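Local coordinates for arylsulfatase (Pseudoalteromonas sp. MB47, PDB 7AJ0), which probably removes sulfate groups from fucoidan as an exo-acting, thermostable hexameric sulfatase, at residues 161-164 with 165-168; 359-362 with 363-366. All blocks are in the same frame, centred on the assembly; numbering follows the deposited sequence.

Contact 1: residues 161-164 with 165-168; sequences GEAE and GMLP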
ATOM      1  N   GLY A 161      28.256  15.478  22.375  1.00 26.42           N
ATOM      2  CA  GLY A 161      29.533  15.997  21.929  1.00 27.17           C
ATOM      3  C   GLY A 161      30.721  15.461  22.702  1.00 27.55           C
ATOM      4  O   GLY A 161      30.703  15.413  23.935  1.00 27.38           O
ATOM      5  N   GLU A 162      31.771  15.068  21.975  1.00 28.14           N
ATOM      6  CA  GLU A 162      32.964  14.503  22.585  1.00 28.60           C
ATOM      7  C   GLU A 162      34.244  15.229  22.194  1.00 29.50           C
ATOM      8  O   GLU A 162      35.328  14.796  22.601  1.00 30.00           O
ATOM      9  CB  GLU A 162      33.096  13.016  22.217  1.00 28.53           C
ATOM     10  CG  GLU A 162      33.223  12.756  20.725  1.00 51.52           C
ATOM     11  CD  GLU A 162      33.114  11.283  20.375  1.00 54.35           C
ATOM     12  OE1 GLU A 162      32.380  10.556  21.076  1.00 54.70           O
ATOM     13  OE2 GLU A 162      33.766  10.855  19.399  1.00 46.96           O
ATOM     14  N   ALA A 163      34.159  16.311  21.424  1.00 29.76           N
ATOM     15  CA  ALA A 163      35.349  17.062  21.064  1.00 30.68           C
ATOM     16  C   ALA A 163      35.810  17.907  22.255  1.00 30.93           C
ATOM     17  O   ALA A 163      35.168  17.951  23.309  1.00 30.40           O
ATOM     18  CB  ALA A 163      35.085  17.933  19.838  1.00 30.93           C
ATOM     19  N   GLU A 164      36.939  18.588  22.078  1.00 31.82           N
ATOM     20  CA  GLU A 164      37.539  19.357  23.158  1.00 32.23           C
ATOM     21  C   GLU A 164      36.547  20.355  23.738  1.00 31.77           C
ATOM     22  O   GLU A 164      35.930  21.136  23.009  1.00 38.13           O
ATOM     23  CB  GLU A 164      38.782  20.085  22.640  1.00 33.32           C
ATOM     24  CG  GLU A 164      39.546  20.859  23.699  1.00 33.90           C
ATOM     25  CD  GLU A 164      40.815  21.490  23.154  1.00 57.86           C
ATOM     26  OE1 GLU A 164      41.344  20.982  22.142  1.00 59.61           O
ATOM     27  OE2 GLU A 164      41.280  22.495  23.733  1.00 60.31           O
ATOM     28  N   GLY A 165      36.394  20.317  25.058  1.00 31.50           N
ATOM     29  CA  GLY A 165      35.528  21.256  25.742  1.00 31.15           C
ATOM     30  C   GLY A 165      34.050  20.972  25.632  1.00 30.20           C
ATOM     31  O   GLY A 165      33.244  21.904  25.710  1.00 29.99           O
ATOM     32  N   MET A 166      33.663  19.705  25.467  1.00 29.67           N
ATOM     33  CA  MET A 166      32.263  19.353  25.285  1.00 28.83           C
ATOM     34  C   MET A 166      31.771  18.263  26.225  1.00 28.24           C
ATOM     35  O   MET A 166      30.581  17.933  26.187  1.00 27.56           O
ATOM     36  CB  MET A 166      32.012  18.914  23.832  1.00 28.75           C
ATOM     37  CG  MET A 166      32.267  20.014  22.817  1.00 29.28           C
ATOM     38  SD  MET A 166      32.089  19.471  21.109  1.00 29.32           S
ATOM     39  CE  MET A 166      30.329  19.175  21.031  1.00 40.27           C
ATOM     40  N   LEU A 167      32.631  17.698  27.059  1.00 28.52           N
ATOM     41  CA  LEU A 167      32.187  16.715  28.035  1.00 28.04           C
ATOM     42  C   LEU A 167      31.614  17.416  29.264  1.00 27.84           C
ATOM     43  O   LEU A 167      31.949  18.568  29.550  1.00 28.25           O
ATOM     44  CB  LEU A 167      33.341  15.802  28.422  1.00 28.47           C
ATOM     45  CG  LEU A 167      33.826  14.853  27.322  1.00 28.64           C
ATOM     46  CD1 LEU A 167      34.921  13.934  27.842  1.00 29.09           C
ATOM     47  CD2 LEU A 167      32.670  14.031  26.759  1.00 27.92           C
ATOM     48  N   PRO A 168      30.739  16.737  30.009  1.00 27.26           N
ATOM     49  CA  PRO A 168      30.035  17.423  31.107  1.00 27.06           C
ATOM     50  C   PRO A 168      30.949  18.112  32.106  1.00 27.67           C
ATOM     51  O   PRO A 168      30.616  19.205  32.582  1.00 27.76           O
ATOM     52  CB  PRO A 168      29.233  16.287  31.762  1.00 26.49           C
ATOM     53  CG  PRO A 168      29.004  15.312  30.653  1.00 26.20           C
ATOM     54  CD  PRO A 168      30.254  15.357  29.812  1.00 26.79           C
TER
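The peptide plane joining Gly161 to Glu162 carries the Met166 side chain over one face, while Leu167 meets the oxygen of the same plane through its methyl CD2, 3.7 Å from Gly161 O. The Met166 methyl end lies lowest on that face, with CE 3.4 Å from Gly161 CA. Glycine at 161 lets the methyl come this close, and its phi of 113° is one that glycine readily adopts. Met166 reaches this place because its chain runs straight as far as the sulfur and then bends (chi3 68°), turning CE back over the peptide. On the way Met166 SD packs beside the methyl of Ala163, 3.6 Å from Ala163 CB. The backbone that brings these groups together is a type II beta turn from Ala163 to Met166, set in the loop between strands 151-155 and 175-177 of the sulfatase domain. Its closing bond, Met166 N to Ala163 O at 3.2 Å, is weak and strongly bent (121° at the hydrogen). Gly165 takes the positive phi of the third turn position. The guanidinium of Arg225 hydrogen-bonds Glu162 O through NH1 and Ala163 O, the first turn residue, through NH2. Within the turn, Gly165 O accepts from Asn133 ND2 and Met166 O from the indole NE1 of Trp158.

Contact 2: residues 359-362 with 363-366; sequences AYWK and GMIS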
ATOM      1  N   ALA A 359       7.653  11.806  38.860  1.00 22.10           N
ATOM      2  CA  ALA A 359       8.208  12.715  39.854  1.00 22.36           C
ATOM      3  C   ALA A 359       7.890  12.157  41.233  1.00 22.67           C
ATOM      4  O   ALA A 359       6.719  11.935  41.560  1.00 22.78           O
ATOM      5  CB  ALA A 359       7.639  14.125  39.690  1.00 22.42           C
ATOM      6  N   TYR A 360       8.930  11.920  42.032  1.00 22.87           N
ATOM      7  CA  TYR A 360       8.789  11.407  43.389  1.00 23.23           C
ATOM      8  C   TYR A 360       9.538  12.325  44.342  1.00 23.57           C
ATOM      9  O   TYR A 360      10.707  12.647  44.106  1.00 23.55           O
ATOM     10  CB  TYR A 360       9.325   9.974  43.496  1.00 23.24           C
ATOM     11  CG  TYR A 360       9.331   9.424  44.903  1.00 23.67           C
ATOM     12  CD1 TYR A 360       8.206   8.807  45.433  1.00 23.86           C
ATOM     13  CD2 TYR A 360      10.463   9.518  45.702  1.00 23.95           C
ATOM     14  CE1 TYR A 360       8.206   8.303  46.717  1.00 24.31           C
ATOM     15  CE2 TYR A 360      10.475   9.018  46.989  1.00 24.39           C
ATOM     16  CZ  TYR A 360       9.343   8.412  47.492  1.00 24.58           C
ATOM     17  OH  TYR A 360       9.345   7.910  48.772  1.00 25.08           O
ATOM     18  N   TRP A 361       8.867  12.746  45.414  1.00 23.94           N
ATOM     19  CA  TRP A 361       9.493  13.604  46.422  1.00 24.35           C
ATOM     20  C   TRP A 361       8.799  13.321  47.752  1.00 24.81           C
ATOM     21  O   TRP A 361       7.693  13.812  47.997  1.00 24.95           O
ATOM     22  CB  TRP A 361       9.401  15.073  46.034  1.00 24.34           C
ATOM     23  CG  TRP A 361      10.377  15.965  46.765  1.00 24.73           C
ATOM     24  CD1 TRP A 361      11.049  15.676  47.918  1.00 25.14           C
ATOM     25  CD2 TRP A 361      10.783  17.286  46.385  1.00 24.79           C
ATOM     26  NE1 TRP A 361      11.845  16.735  48.281  1.00 25.46           N
ATOM     27  CE2 TRP A 361      11.704  17.735  47.356  1.00 25.25           C
ATOM     28  CE3 TRP A 361      10.460  18.133  45.321  1.00 24.54           C
ATOM     29  CZ2 TRP A 361      12.301  18.993  47.292  1.00 25.49           C
ATOM     30  CZ3 TRP A 361      11.056  19.381  45.258  1.00 24.77           C
ATOM     31  CH2 TRP A 361      11.966  19.799  46.238  1.00 25.25           C
ATOM     32  N   LYS A 362       9.458  12.530  48.600  1.00 25.08           N
ATOM     33  CA  LYS A 362       8.905  12.090  49.875  1.00 25.65           C
ATOM     34  C   LYS A 362       8.474  13.262  50.744  1.00 26.02           C
ATOM     35  O   LYS A 362       9.311  14.045  51.200  1.00 26.93           O
ATOM     36  CB  LYS A 362       9.945  11.233  50.608  1.00 29.45           C
ATOM     37  CG  LYS A 362       9.573  10.794  52.015  1.00 26.45           C
ATOM     38  CD  LYS A 362       8.611   9.624  52.016  1.00 26.45           C
ATOM     39  CE  LYS A 362       8.796   8.770  53.267  1.00 35.25           C
ATOM     40  NZ  LYS A 362      10.133   8.106  53.287  1.00 45.27           N
ATOM     41  N   GLY A 363       7.167  13.380  50.988  1.00 26.18           N
ATOM     42  CA  GLY A 363       6.631  14.424  51.831  1.00 26.67           C
ATOM     43  C   GLY A 363       6.317  15.727  51.129  1.00 26.49           C
ATOM     44  O   GLY A 363       5.711  16.615  51.747  1.00 31.14           O
ATOM     45  N   MET A 364       6.714  15.877  49.868  1.00 26.00           N
ATOM     46  CA  MET A 364       6.423  17.060  49.073  1.00 25.77           C
ATOM     47  C   MET A 364       5.387  16.788  47.996  1.00 25.36           C
ATOM     48  O   MET A 364       4.463  17.585  47.803  1.00 25.46           O
ATOM     49  CB  MET A 364       7.708  17.584  48.415  1.00 25.54           C
ATOM     50  CG  MET A 364       8.735  18.150  49.374  1.00 26.00           C
ATOM     51  SD  MET A 364       8.440  19.879  49.771  1.00 33.96           S
ATOM     52  CE  MET A 364       7.615  19.727  51.349  1.00 43.53           C
ATOM     53  N   ILE A 365       5.534  15.678  47.277  1.00 24.95           N
ATOM     54  CA  ILE A 365       4.626  15.289  46.206  1.00 24.58           C
ATOM     55  C   ILE A 365       3.738  14.179  46.742  1.00 24.76           C
ATOM     56  O   ILE A 365       4.230  13.113  47.134  1.00 24.79           O
ATOM     57  CB  ILE A 365       5.394  14.843  44.950  1.00 24.05           C
ATOM     58  CG1 ILE A 365       6.152  16.038  44.352  1.00 24.20           C
ATOM     59  CG2 ILE A 365       4.445  14.222  43.933  1.00 23.74           C
ATOM     60  CD1 ILE A 365       6.980  15.716  43.119  1.00 23.49           C
ATOM     61  N   SER A 366       2.433  14.431  46.775  1.00 24.95           N
ATOM     62  CA  SER A 366       1.497  13.453  47.305  1.00 25.22           C
ATOM     63  C   SER A 366       1.474  12.206  46.429  1.00 24.84           C
ATOM     64  O   SER A 366       1.621  12.271  45.205  1.00 24.38           O
ATOM     65  CB  SER A 366       0.099  14.057  47.407  1.00 25.52           C
ATOM     66  OG  SER A 366       0.085  15.133  48.329  1.00 37.38           O
TER
HETATM   67  O   HOH W   1       6.411  11.505  46.090  1.00 22.07           O
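Met364 lies along one face of the Trp361 indole, both side chains pointing the same way. Met364 CG sits almost on the ring normal, 3.5 Å from the centroid of the Trp361 five-membered ring, a CH-pi contact. Met364 CB presses on the same face, 3.5 Å from Trp361 CG. Farther out, Met364 SD stands 4.7 Å from the centroid of the Trp361 six-membered ring, above its face, a more distant Met-aromatic contact. The hydrogen bonds converge on Trp361 O, which accepts from two backbone amides. Ile365 N lies 2.9 Å from Trp361 O, in the carbonyl plane and nearly straight (174°). Met364 N, 3.0 Å from Trp361 O, comes from above that plane. Trp361 to Met364 form a beta turn, with Lys362 and Gly363 at its corners and Gly363 at positive phi, in the connection from strand 354-360 of the large mixed sheet to strand 369-371. A water bridges the same bend, accepting from Trp361 N and donating to Ile365 O. The apolar contacts are made by Ile365: its CG1 arm extended (chi2 179°), it sets CD1 3.8 Å from Ala359 CB and CG1 3.8 Å from Trp361 CB. Helix 31-48 adds Leu41 and Leu44 against the indole, whose NE1 donates to Glu316 O. Replacing Trp361 by alanine is likely to strip Met364 of its aromatic surface, open a gap beside Leu41 and Leu44, and leave Glu316 O without its indole donor. Met364 also touches Leu44, while its carbonyl oxygen accepts from Lys40 NZ.

How the contacts relate
Contact 1 comes first along the chain and closes well before contact 2 opens. Their centres lie 34 Å apart on opposite sides of the chain's centre, and their nearest atoms are about 23 Å from each other, so the two bends sit at separate places round the same large mixed sheet. Both lie in the sulfatase domain: residues 161-168 lie between strands 151-155 and 175-177, and residues 359-366 run from the end of strand 354-360 into the loop before strand 369-371. Strands 262-267, 53-59 and 318-324 link 151-155 to 354-360 in that order. Neither contact includes a calcium ligand or touches another subunit of the hexamer.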